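Local structure of structure-specific endonuclease subunit slx1 (Schizosaccharomyces pombe, 4ZDT) at residues 4-7 / 8-11; 12-15 / 16-19; 34-37 / 38-41; 52-55 / 56-59. The protein is the catalytic subunit of the Slx1-Slx4 endonuclease that nicks branched DNA during repair and recombination, represented by its zinc-binding RING finger domain. One frame throughout, in Å; residues are numbered along the deposited sequence.

Contact 1. Residues 4-7 / 8-11; sequences VKCN and LCYE. With ZN (zinc ion), chain E.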
loop_
_atom_site.group_PDB
_atom_site.type_symbol
_atom_site.label_atom_id
_atom_site.label_comp_id
_atom_site.label_asym_id
_atom_site.label_seq_id
_atom_site.Cartn_x
_atom_site.Cartn_y
_atom_site.Cartn_z
ATOM N N VAL A 4 11.634 -5.390 17.694
ATOM C CA VAL A 4 10.838 -4.159 17.578
ATOM C C VAL A 4 9.361 -4.490 17.370
ATOM O O VAL A 4 9.016 -5.430 16.635
ATOM C CB VAL A 4 11.369 -3.228 16.433
ATOM C CG1 VAL A 4 10.536 -1.945 16.316
ATOM C CG2 VAL A 4 12.845 -2.880 16.652
ATOM N N LYS A 5 8.500 -3.709 18.010
ATOM C CA LYS A 5 7.066 -3.942 18.015
ATOM C C LYS A 5 6.351 -2.912 17.151
ATOM O O LYS A 5 6.619 -1.709 17.262
ATOM C CB LYS A 5 6.573 -3.818 19.453
ATOM C CG LYS A 5 5.175 -4.325 19.727
ATOM C CD LYS A 5 4.897 -4.315 21.230
ATOM C CE LYS A 5 3.779 -5.286 21.591
ATOM N NZ LYS A 5 3.307 -5.120 22.995
ATOM N N CYS A 6 5.439 -3.364 16.294
ATOM C CA CYS A 6 4.580 -2.422 15.586
ATOM C C CYS A 6 3.623 -1.750 16.567
ATOM O O CYS A 6 2.967 -2.414 17.372
ATOM C CB CYS A 6 3.797 -3.097 14.453
ATOM S SG CYS A 6 2.452 -2.049 13.826
ATOM N N ASN A 7 3.529 -0.428 16.475
ATOM C CA ASN A 7 2.704 0.350 17.391
ATOM C C ASN A 7 1.216 0.402 17.037
ATOM O O ASN A 7 0.467 1.179 17.630
ATOM C CB ASN A 7 3.255 1.773 17.524
ATOM C CG ASN A 7 3.010 2.610 16.285
ATOM O OD1 ASN A 7 2.759 2.080 15.202
ATOM N ND2 ASN A 7 3.081 3.928 16.437
ATOM N N LEU A 8 0.783 -0.417 16.082
ATOM C CA LEU A 8 -0.632 -0.439 15.722
ATOM C C LEU A 8 -1.257 -1.829 15.847
ATOM O O LEU A 8 -2.452 -1.942 16.138
ATOM C CB LEU A 8 -0.830 0.108 14.294
ATOM C CG LEU A 8 -0.411 1.568 14.045
ATOM C CD1 LEU A 8 -0.409 1.918 12.547
ATOM C CD2 LEU A 8 -1.291 2.556 14.824
ATOM N N CYS A 9 -0.457 -2.880 15.604
ATOM C CA CYS A 9 -0.945 -4.261 15.650
ATOM C C CYS A 9 -0.250 -5.114 16.721
ATOM O O CYS A 9 -0.668 -6.250 16.988
ATOM C CB CYS A 9 -0.803 -4.927 14.287
ATOM S SG CYS A 9 0.821 -5.610 13.970
ATOM N N TYR A 10 0.824 -4.569 17.297
ATOM C CA TYR A 10 1.543 -5.164 18.433
ATOM C C TYR A 10 2.294 -6.464 18.137
ATOM O O TYR A 10 2.848 -7.085 19.063
ATOM C CB TYR A 10 0.625 -5.311 19.672
ATOM C CG TYR A 10 -0.217 -4.075 19.910
ATOM C CD1 TYR A 10 0.373 -2.858 20.257
ATOM C CD2 TYR A 10 -1.607 -4.122 19.762
ATOM C CE1 TYR A 10 -0.395 -1.720 20.446
ATOM C CE2 TYR A 10 -2.387 -2.989 19.962
ATOM C CZ TYR A 10 -1.771 -1.790 20.298
ATOM O OH TYR A 10 -2.526 -0.656 20.500
ATOM N N GLU A 11 2.331 -6.868 16.866
ATOM C CA GLU A 11 3.179 -7.980 16.445
ATOM C C GLU A 11 4.599 -7.478 16.264
ATOM O O GLU A 11 4.828 -6.277 16.048
ATOM C CB GLU A 11 2.681 -8.627 15.141
ATOM C CG GLU A 11 1.198 -9.002 15.118
ATOM C CD GLU A 11 0.833 -10.069 16.140
ATOM O OE1 GLU A 11 1.604 -11.046 16.293
ATOM O OE2 GLU A 11 -0.236 -9.934 16.784
HETATM ZN ZN ZN E . 1.619 -3.883 12.471
#
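The backbone folds back between C6 and E11: C6 N donates to E11 O at 3.0 Å with an N-H...O angle of 168°, and Y10 N returns a weak bond to C6 O, so the chain closes into the zinc knuckle of a CxxC pair. Inside the loop both thiolates reach one zinc ion, with C6 SG and C9 SG each 2.4 Å from it; H32 and C35 complete the site. A chi1 of 167° swings C6 SG to the far side of CB from the C6 amide and turns it under the amides that follow. There it accepts from L8 N at 3.2 Å and from C9 N at 3.5 Å, while E11 N donates to C9 SG. On the outer side, the extended chain of K5 runs across the start of Y10, its CE 3.7 Å from Y10 CB and 3.2 Å from Y10 O. N7 and L8 lie side by side, with N7 OD1 3.4 Å from L8 CG; that oxygen is held by N31 ND2, and the leucine packs on helix 33-40. Three N-H groups directed at two metal-bound sulfurs would be expected to spread their negative charge and stabilise them as thiolates on zinc.

Contact 2. Residues 12-15 / 16-19; sequences CIES and DELR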
loop_
_atom_site.group_PDB
_atom_site.type_symbol
_atom_site.label_atom_id
_atom_site.label_comp_id
_atom_site.label_asym_id
_atom_site.label_seq_id
_atom_site.Cartn_x
_atom_site.Cartn_y
_atom_site.Cartn_z
ATOM N N CYS A 12 5.554 -8.394 16.365
ATOM C CA CYS A 12 6.953 -8.048 16.211
ATOM C C CYS A 12 7.290 -7.743 14.762
ATOM O O CYS A 12 6.694 -8.305 13.847
ATOM C CB CYS A 12 7.862 -9.143 16.772
ATOM S SG CYS A 12 8.034 -9.233 18.565
ATOM N N ILE A 13 8.226 -6.824 14.570
ATOM C CA ILE A 13 8.727 -6.488 13.248
ATOM C C ILE A 13 10.094 -7.134 13.109
ATOM O O ILE A 13 11.023 -6.792 13.831
ATOM C CB ILE A 13 8.817 -4.946 13.021
ATOM C CG1 ILE A 13 7.451 -4.288 13.252
ATOM C CG2 ILE A 13 9.335 -4.637 11.621
ATOM C CD1 ILE A 13 7.469 -2.755 13.212
ATOM N N GLU A 14 10.201 -8.068 12.171
ATOM C CA GLU A 14 11.433 -8.822 11.952
ATOM C C GLU A 14 12.563 -7.906 11.487
ATOM O O GLU A 14 12.315 -6.772 11.067
ATOM C CB GLU A 14 11.203 -9.958 10.943
ATOM C CG GLU A 14 10.089 -10.954 11.320
ATOM C CD GLU A 14 10.283 -11.609 12.691
ATOM O OE1 GLU A 14 11.442 -11.734 13.159
ATOM O OE2 GLU A 14 9.264 -12.004 13.303
ATOM N N SER A 15 13.799 -8.395 11.572
ATOM C CA SER A 15 14.975 -7.619 11.159
ATOM C C SER A 15 15.066 -7.404 9.648
ATOM O O SER A 15 15.649 -6.417 9.190
ATOM C CB SER A 15 16.257 -8.287 11.663
ATOM O OG SER A 15 16.334 -8.210 13.074
ATOM N N ASP A 16 14.493 -8.332 8.884
ATOM C CA ASP A 16 14.514 -8.273 7.421
ATOM C C ASP A 16 13.328 -7.493 6.853
ATOM O O ASP A 16 13.198 -7.332 5.630
ATOM C CB ASP A 16 14.530 -9.693 6.837
ATOM C CG ASP A 16 15.841 -10.427 7.109
ATOM O OD1 ASP A 16 16.886 -9.755 7.279
ATOM O OD2 ASP A 16 15.825 -11.680 7.138
ATOM N N GLU A 17 12.468 -7.014 7.747
ATOM C CA GLU A 17 11.199 -6.429 7.347
ATOM C C GLU A 17 11.307 -4.911 7.227
ATOM O O GLU A 17 11.943 -4.261 8.054
ATOM C CB GLU A 17 10.118 -6.801 8.361
ATOM C CG GLU A 17 8.736 -6.955 7.764
ATOM C CD GLU A 17 7.735 -7.550 8.734
ATOM O OE1 GLU A 17 6.557 -7.695 8.345
ATOM O OE2 GLU A 17 8.115 -7.875 9.880
ATOM N N LEU A 18 10.688 -4.365 6.183
ATOM C CA LEU A 18 10.550 -2.922 6.032
ATOM C C LEU A 18 9.567 -2.400 7.076
ATOM O O LEU A 18 8.646 -3.109 7.483
ATOM C CB LEU A 18 10.062 -2.570 4.629
ATOM C CG LEU A 18 10.910 -3.007 3.438
ATOM C CD1 LEU A 18 10.201 -2.674 2.125
ATOM C CD2 LEU A 18 12.334 -2.397 3.466
ATOM N N ARG A 19 9.755 -1.158 7.509
ATOM C CA ARG A 19 8.878 -0.571 8.527
ATOM C C ARG A 19 8.810 0.953 8.464
ATOM O O ARG A 19 9.815 1.623 8.224
ATOM C CB ARG A 19 9.313 -1.017 9.925
ATOM C CG ARG A 19 10.449 -0.195 10.513
ATOM C CD ARG A 19 11.406 -1.068 11.309
ATOM N NE ARG A 19 11.859 -2.226 10.541
ATOM C CZ ARG A 19 12.584 -3.227 11.040
ATOM N NH1 ARG A 19 12.946 -3.196 12.321
ATOM N NH2 ARG A 19 12.952 -4.241 10.268
#
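A type I beta turn from E14 to E17 reverses the chain within the RING finger, with E17 N giving a weak bond to E14 O. A second hydrogen bond braces the turn from the side-chain end: E14 N donates to E17 OE2 at 3.1 Å and 153°, meeting the oxygen nearly along its C-O axis. The glutamate chain, extended beyond CG (chi2 170°, chi3 179°), carries the carboxylate back to this amide. Apolar contact comes from I13, which also rests on I30 and H32. Its CG2 methyl sits over the centre of one face of the R19 guanidinium, 3.6 Å from R19 CZ. Bends at chi2 and chi3 of R19 fold the group back over the turn, where NE donates weakly to E17 O; R19 NH2 lies implausibly close to E17 O, at 2.4 Å, so its exact place is doubtful. An alanine in place of R19 removes the guanidinium, which would probably leave E17 O short of a partner and the I13 methyl uncovered. Electrostatically, E14 and E17 keep their acids apart, E14 OE2 lying 5.5 Å from E17 OE2. At the outer edge, L18 packs on I26 of the Slx4 chain. The guanidinium also approaches the preceding limb of the turn, R19 CZ standing 3.6 Å from E14 O.

Contact 3. Residues 34-37 / 38-41; sequences TCLA and SSFL. With ZN (zinc ion), chain E.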
loop_
_atom_site.group_PDB
_atom_site.type_symbol
_atom_site.label_atom_id
_atom_site.label_comp_id
_atom_site.label_asym_id
_atom_site.label_seq_id
_atom_site.Cartn_x
_atom_site.Cartn_y
_atom_site.Cartn_z
ATOM N N THR A 34 2.078 -1.778 6.058
ATOM C CA THR A 34 0.675 -2.075 5.777
ATOM C C THR A 34 -0.233 -1.598 6.894
ATOM O O THR A 34 -1.288 -1.038 6.624
ATOM C CB THR A 34 0.430 -3.573 5.454
ATOM O OG1 THR A 34 0.991 -4.371 6.501
ATOM C CG2 THR A 34 1.119 -3.928 4.171
ATOM N N CYS A 35 0.184 -1.782 8.150
ATOM C CA CYS A 35 -0.606 -1.272 9.274
ATOM C C CYS A 35 -0.828 0.241 9.213
ATOM O O CYS A 35 -1.953 0.724 9.331
ATOM C CB CYS A 35 0.025 -1.646 10.632
ATOM S SG CYS A 35 -0.005 -3.417 10.937
ATOM N N LEU A 36 0.261 1.009 9.068
ATOM C CA LEU A 36 0.162 2.465 8.960
ATOM C C LEU A 36 -0.685 2.870 7.750
ATOM O O LEU A 36 -1.553 3.722 7.857
ATOM C CB LEU A 36 1.565 3.105 8.854
ATOM C CG LEU A 36 1.633 4.629 9.024
ATOM C CD1 LEU A 36 1.112 5.062 10.392
ATOM C CD2 LEU A 36 3.055 5.158 8.823
ATOM N N ALA A 37 -0.422 2.265 6.595
ATOM C CA ALA A 37 -1.175 2.622 5.397
ATOM C C ALA A 37 -2.673 2.407 5.620
ATOM O O ALA A 37 -3.497 3.296 5.357
ATOM C CB ALA A 37 -0.675 1.829 4.190
ATOM N N SER A 38 -3.023 1.222 6.136
ATOM C CA SER A 38 -4.424 0.905 6.441
ATOM C C SER A 38 -5.063 1.985 7.368
ATOM O O SER A 38 -6.202 2.440 7.126
ATOM C CB SER A 38 -4.523 -0.522 7.007
ATOM O OG SER A 38 -5.860 -0.850 7.273
ATOM N N SER A 39 -4.308 2.457 8.366
ATOM C CA SER A 39 -4.827 3.485 9.287
ATOM C C SER A 39 -5.030 4.847 8.612
ATOM O O SER A 39 -5.800 5.657 9.086
ATOM C CB SER A 39 -3.915 3.646 10.513
ATOM O OG SER A 39 -2.705 4.309 10.171
ATOM N N PHE A 40 -4.315 5.086 7.520
ATOM C CA PHE A 40 -4.361 6.362 6.803
ATOM C C PHE A 40 -5.441 6.393 5.712
ATOM O O PHE A 40 -5.933 7.472 5.367
ATOM C CB PHE A 40 -3.013 6.642 6.148
ATOM C CG PHE A 40 -1.936 7.135 7.096
ATOM C CD1 PHE A 40 -2.144 7.208 8.469
ATOM C CD2 PHE A 40 -0.699 7.516 6.595
ATOM C CE1 PHE A 40 -1.134 7.685 9.334
ATOM C CE2 PHE A 40 0.320 7.993 7.449
ATOM C CZ PHE A 40 0.090 8.059 8.836
ATOM N N LEU A 41 -5.803 5.224 5.172
ATOM C CA LEU A 41 -6.746 5.143 4.038
ATOM C C LEU A 41 -8.168 5.610 4.391
ATOM O O LEU A 41 -8.677 5.282 5.458
ATOM C CB LEU A 41 -6.766 3.709 3.444
ATOM C CG LEU A 41 -5.448 3.225 2.815
ATOM C CD1 LEU A 41 -5.537 1.802 2.307
ATOM C CD2 LEU A 41 -4.950 4.145 1.709
HETATM ZN ZN ZN E . 1.619 -3.883 12.471
#
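L36 and F40 pack one turn apart on helix 33-40, the helix of this RING finger that carries a zinc ligand near its start and lies along the Slx4 chain. The tight part is their apolar face. L36 CG lies over one face of the F40 ring, offset toward the rim, 4.1 Å from the centroid and 22° off the ring normal, a CH-pi contact; L36 CD1 touches the ring at F40 CZ, 3.5 Å away. With chi1 at -168°, the leucine's CG stands opposite its own amide nitrogen, and the branch reaches along the helix toward the ring. W63 and F66 close in on L36, and F66 meets F40 edge-to-face. The buried A37 packs on P49, W63 and L29 of the Slx4 chain. A serine in place of F40 would probably leave L36 without its aromatic cover and F66 without its ring partner, opening a gap at this end of the helix.

The other side is looser and polar. The exposed S38 joins through its backbone, S38 N bonding to T34 O at 2.9 Å with an angle of 167°. S39, also exposed, uses both its backbone, S39 N bonding to C35 O, and its hydroxyl: S39 OG turns back along the helix, donating to L36 O at 2.7 Å, so this carbonyl has a hydroxyl donor besides the weak bond from F40 N. W25 of the Slx4 chain packs on T34 and S38. C35 SG binds zinc at 2.3 Å. At the helix end A37 O accepts twice: F40 N stands above its carbonyl plane, while L41 N, 3.0 Å away, comes nearly end-on to that oxygen.

Contact 4. Residues 52-55 / 56-59; sequences GMCT and KCKR. With ZN (zinc ion), chain F.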
loop_
_atom_site.group_PDB
_atom_site.type_symbol
_atom_site.label_atom_id
_atom_site.label_comp_id
_atom_site.label_asym_id
_atom_site.label_seq_id
_atom_site.Cartn_x
_atom_site.Cartn_y
_atom_site.Cartn_z
ATOM N N GLY A 52 -1.181 11.455 6.303
ATOM C CA GLY A 52 -1.893 10.932 7.468
ATOM C C GLY A 52 -1.332 11.549 8.732
ATOM O O GLY A 52 -0.235 12.108 8.721
ATOM N N MET A 53 -2.087 11.428 9.819
ATOM C CA MET A 53 -1.664 11.943 11.109
ATOM C C MET A 53 -0.910 10.856 11.866
ATOM O O MET A 53 -1.442 9.767 12.073
ATOM C CB MET A 53 -2.873 12.378 11.927
ATOM C CG MET A 53 -2.485 12.969 13.289
ATOM S SD MET A 53 -3.905 13.341 14.321
ATOM C CE MET A 53 -4.367 14.956 13.690
ATOM N N CYS A 54 0.322 11.140 12.265
ATOM C CA CYS A 54 1.046 10.229 13.139
ATOM C C CYS A 54 0.268 10.094 14.458
ATOM O O CYS A 54 -0.047 11.095 15.105
ATOM C CB CYS A 54 2.455 10.744 13.414
ATOM S SG CYS A 54 3.400 9.669 14.545
ATOM N N THR A 55 -0.047 8.871 14.857
ATOM C CA THR A 55 -0.900 8.696 16.041
ATOM C C THR A 55 -0.200 9.079 17.361
ATOM O O THR A 55 -0.864 9.377 18.367
ATOM C CB THR A 55 -1.516 7.284 16.113
ATOM O OG1 THR A 55 -2.634 7.315 17.000
ATOM C CG2 THR A 55 -0.513 6.269 16.611
ATOM N N LYS A 56 1.127 9.086 17.335
ATOM C CA LYS A 56 1.928 9.389 18.512
ATOM C C LYS A 56 2.115 10.918 18.654
ATOM O O LYS A 56 1.611 11.505 19.615
ATOM C CB LYS A 56 3.246 8.585 18.487
ATOM C CG LYS A 56 4.072 8.638 19.798
ATOM C CD LYS A 56 5.427 7.910 19.695
ATOM C CE LYS A 56 6.197 7.938 21.047
ATOM N NZ LYS A 56 7.553 7.312 20.969
ATOM N N CYS A 57 2.760 11.580 17.681
ATOM C CA CYS A 57 3.001 13.035 17.780
ATOM C C CYS A 57 1.896 13.954 17.218
ATOM O O CYS A 57 1.932 15.170 17.432
ATOM C CB CYS A 57 4.342 13.405 17.145
ATOM S SG CYS A 57 4.319 13.265 15.313
ATOM N N LYS A 58 0.929 13.385 16.500
ATOM C CA LYS A 58 -0.176 14.156 15.883
ATOM C C LYS A 58 0.207 15.079 14.732
ATOM O O LYS A 58 -0.624 15.864 14.297
ATOM C CB LYS A 58 -0.986 14.981 16.922
ATOM C CG LYS A 58 -1.343 14.248 18.208
ATOM C CD LYS A 58 -2.147 12.981 17.956
ATOM C CE LYS A 58 -2.619 12.398 19.284
ATOM N NZ LYS A 58 -3.233 11.063 19.086
ATOM N N ARG A 59 1.441 15.026 14.239
ATOM C CA ARG A 59 1.776 15.801 13.034
ATOM C C ARG A 59 1.075 15.163 11.827
ATOM O O ARG A 59 0.858 13.949 11.815
ATOM C CB ARG A 59 3.280 15.828 12.786
ATOM C CG ARG A 59 4.120 16.597 13.833
ATOM C CD ARG A 59 5.600 16.379 13.520
ATOM N NE ARG A 59 6.547 17.137 14.352
ATOM C CZ ARG A 59 7.170 16.649 15.421
ATOM N NH1 ARG A 59 6.922 15.399 15.845
ATOM N NH2 ARG A 59 8.034 17.414 16.085
HETATM ZN ZN ZN F . 5.187 11.149 14.958
#
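A chi1 near 180° (178°) points C54 SG away from its own N while C57 SG lies between its own nitrogen and carbonyl carbon (chi1 71°), and these two settings converge both sulfurs on one zinc ion. The metal bonds are 2.4 Å from C54 SG and 2.3 Å from C57 SG; C22 and C27 supply the other two ligands of this Cys4 site. The CxxC loop is a zinc knuckle closed by C54 N to R59 O, 2.9 Å, and by K58 N to C54 O. Donors also gather at the sulfurs: R59 N and R59 NH1 both give to C57 SG, the latter at 3.4 Å and tilted from the guanidinium plane, and K56 N gives a weak bond to C54 SG. This would be expected to temper the thiolate charge. R59 NH2 is fixed by a salt bridge to D26, and the group meets F24 in a cation-pi contact. Over the outside of the loop K58, bent at chi2, brings NZ back to T55 O at 3.0 Å, while M53 crosses it, SD 4.1 Å from K58 CD. The knuckle forms the turn of the hairpin of strands 51-53 and 60-62, in which G52 pairs with L61, and T55 and K56 lead the chain round between them.

Overall arrangement
Three of the four contacts supply zinc ligands; contact 2 supplies none. Contacts 1 and 3 share one zinc ion, the first giving C6 and C9 and the second C35, with L8 CD1 3.7 Å from L36 N where loop and helix meet. Contact 4 holds half of the other site, and contacts 3 and 4 join through F40, whose CE1 is 3.5 Å from M53 O. Contact 1 also touches contact 4, L8 CD2 lying 4.2 Å from T55 CG2. Contact 2 continues directly from contact 1, the V4 O to I13 N distance of 2.6 Å marking a probable hydrogen bond, but its centre is about 21 Å from that of contact 4, on the opposite side of the chain's centre.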